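Local coordinates for protein cytochrome C3 (Desulfovibrio desulfuricans, PDB 1UP9) that probably carries electrons as a small tetraheme cytochrome, with four covalently bound heme c groups packed into a single chain, at residues S84-E89 with K95-C100. Sequence-based numbering, arbitrary orientation.
Sequences SKVVAE and KDLTGC. With HEC (heme c), chain E.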
# COMPACT_ATOMS: atom_id res chain seq x y z
N SER A 84 -4.58 9.58 3.99
CA SER A 84 -5.18 10.49 4.96
C SER A 84 -4.74 11.93 4.73
O SER A 84 -5.51 12.90 4.87
CB SER A 84 -4.80 10.00 6.38
OG SER A 84 -5.41 8.72 6.59
N LYS A 85 -3.48 12.10 4.36
CA LYS A 85 -2.96 13.44 4.03
C LYS A 85 -3.56 13.97 2.74
O LYS A 85 -3.89 15.17 2.62
CB LYS A 85 -1.43 13.43 3.88
CG LYS A 85 -0.67 13.08 5.16
CD LYS A 85 0.80 12.83 4.83
CE LYS A 85 1.63 12.30 5.99
NZ LYS A 85 2.96 11.81 5.47
N VAL A 86 -3.73 13.11 1.73
CA VAL A 86 -4.34 13.53 0.46
C VAL A 86 -5.78 14.00 0.71
O VAL A 86 -6.14 15.03 0.17
CB VAL A 86 -4.30 12.38 -0.56
CG1 VAL A 86 -5.07 12.70 -1.82
CG2 VAL A 86 -2.84 12.04 -0.95
N VAL A 87 -6.53 13.24 1.49
CA VAL A 87 -7.96 13.60 1.68
C VAL A 87 -8.08 14.78 2.60
O VAL A 87 -9.07 15.46 2.51
CB VAL A 87 -8.84 12.41 2.10
CG1 VAL A 87 -8.57 11.23 1.13
CG2 VAL A 87 -8.59 11.90 3.50
N ALA A 88 -7.13 15.09 3.44
CA ALA A 88 -7.16 16.39 4.15
C ALA A 88 -7.15 17.56 3.17
O ALA A 88 -7.83 18.58 3.38
CB ALA A 88 -5.99 16.47 5.12
N GLU A 89 -6.37 17.47 2.10
CA GLU A 89 -6.32 18.52 1.10
C GLU A 89 -7.39 18.39 0.02
O GLU A 89 -7.71 19.43 -0.57
CB GLU A 89 -4.92 18.45 0.42
CG GLU A 89 -3.82 18.84 1.40
CD GLU A 89 -2.41 18.59 0.92
OE1 GLU A 89 -2.17 18.22 -0.28
OE2 GLU A 89 -1.54 18.84 1.78
N LYS A 95 -14.08 9.19 0.83
CA LYS A 95 -14.55 7.79 0.77
C LYS A 95 -13.74 6.98 -0.21
O LYS A 95 -13.36 5.85 0.02
CB LYS A 95 -16.03 7.79 0.35
CG LYS A 95 -16.59 6.37 0.26
CD LYS A 95 -17.30 6.04 1.54
CE LYS A 95 -18.28 4.89 1.40
NZ LYS A 95 -18.36 4.07 2.64
N ASP A 96 -13.43 7.61 -1.36
CA ASP A 96 -12.71 6.91 -2.41
C ASP A 96 -11.36 6.35 -1.93
O ASP A 96 -10.95 5.26 -2.27
CB ASP A 96 -12.39 7.84 -3.58
CG ASP A 96 -13.53 8.05 -4.54
OD1 ASP A 96 -14.56 7.35 -4.47
OD2 ASP A 96 -13.46 8.97 -5.38
N LEU A 97 -10.64 7.16 -1.13
CA LEU A 97 -9.27 6.80 -0.76
C LEU A 97 -9.09 6.24 0.65
O LEU A 97 -8.02 5.70 0.98
CB LEU A 97 -8.34 8.02 -0.88
CG LEU A 97 -8.20 8.65 -2.28
CD1 LEU A 97 -7.04 9.66 -2.24
CD2 LEU A 97 -8.11 7.68 -3.40
N THR A 98 -10.11 6.38 1.51
CA THR A 98 -9.92 5.89 2.88
C THR A 98 -11.10 5.05 3.33
O THR A 98 -11.02 4.50 4.45
CB THR A 98 -9.68 7.02 3.91
OG1 THR A 98 -10.85 7.86 4.06
CG2 THR A 98 -8.48 7.88 3.50
N GLY A 99 -12.20 4.93 2.58
CA GLY A 99 -13.31 4.15 3.11
C GLY A 99 -13.04 2.66 3.15
O GLY A 99 -12.39 2.07 2.27
N CYS A 100 -13.64 2.02 4.15
CA CYS A 100 -13.50 0.57 4.29
C CYS A 100 -14.50 -0.16 3.39
O CYS A 100 -14.26 -1.33 3.18
CB CYS A 100 -13.71 0.12 5.76
SG CYS A 100 -12.79 1.13 6.96
FE HEC E . -8.36 -2.67 3.24
CHA HEC E . -7.38 -5.88 2.60
CHB HEC E . -10.09 -3.81 5.94
CHC HEC E . -9.56 0.48 3.70
CHD HEC E . -6.29 -1.53 0.78
NA HEC E . -8.72 -4.46 4.04
C1A HEC E . -8.28 -5.69 3.61
C2A HEC E . -8.88 -6.76 4.38
C3A HEC E . -9.62 -6.18 5.33
C4A HEC E . -9.53 -4.77 5.13
CMA HEC E . -10.43 -6.83 6.45
CAA HEC E . -8.64 -8.25 4.08
CBA HEC E . -7.35 -8.74 4.74
CGA HEC E . -6.94 -10.12 4.22
O1A HEC E . -7.57 -10.56 3.24
O2A HEC E . -6.00 -10.68 4.80
NB HEC E . -9.56 -1.83 4.57
C1B HEC E . -10.07 -2.44 5.69
C2B HEC E . -10.63 -1.42 6.53
C3B HEC E . -10.58 -0.23 5.89
C4B HEC E . -9.91 -0.47 4.64
CMB HEC E . -11.25 -1.71 7.91
CAB HEC E . -11.11 1.15 6.29
CBB HEC E . -10.23 1.80 7.38
NC HEC E . -8.03 -0.92 2.41
C1C HEC E . -8.71 0.27 2.64
C2C HEC E . -8.36 1.28 1.66
C3C HEC E . -7.43 0.72 0.88
C4C HEC E . -7.19 -0.64 1.34
CMC HEC E . -9.03 2.67 1.59
CAC HEC E . -6.69 1.25 -0.33
CBC HEC E . -5.94 2.58 -0.05
ND HEC E . -7.01 -3.53 2.04
C1D HEC E . -6.22 -2.87 1.12
C2D HEC E . -5.29 -3.81 0.55
C3D HEC E . -5.59 -5.04 1.00
C4D HEC E . -6.71 -4.87 1.93
CMD HEC E . -4.17 -3.46 -0.42
CAD HEC E . -4.94 -6.38 0.64
CBD HEC E . -3.59 -6.62 1.38
CGD HEC E . -3.80 -6.90 2.83
O1D HEC E . -3.83 -8.09 3.23
O2D HEC E . -3.98 -5.94 3.61
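Leu97 O accepts a hydrogen bond from ND1 of His83, an axial ligand of another heme iron, and lies 3.3 Å from methyl CMC of the heme c bound to Cys100. The bond probably fixes the rotation of the imidazole. The side chain of Leu97 turns toward helix 79-89, its CG anti to its own carbonyl carbon (chi1 -61°). There CD1 meets Val86 CG1 at 3.6 Å, the two side chains crossing at about a right angle, while Leu97 CB lies 3.8 Å from Val87 CG1 as those side chains slide past each other in opposite directions. At the next residue, Thr98 CG2 meets Val87 CG2 tip to tip at 4.0 Å. Both Val87 contacts belong to one of two modelled conformers and are less certain. Thr98 OG1 is hydrogen-bonded to Lys94 O, which leaves the methyl to face the valine. Gly99 N bonds back to Lys95 O at 3.0 Å, and the chain then reaches Cys100, whose SG forms the thioether to CAB of heme c, 1.8 Å. This apolar packing of two short helices thus joins two neighbouring heme sites, Val86 and Leu97 also touching the second heme, in the compact tetraheme fold of cytochrome c3, a class III cytochrome c.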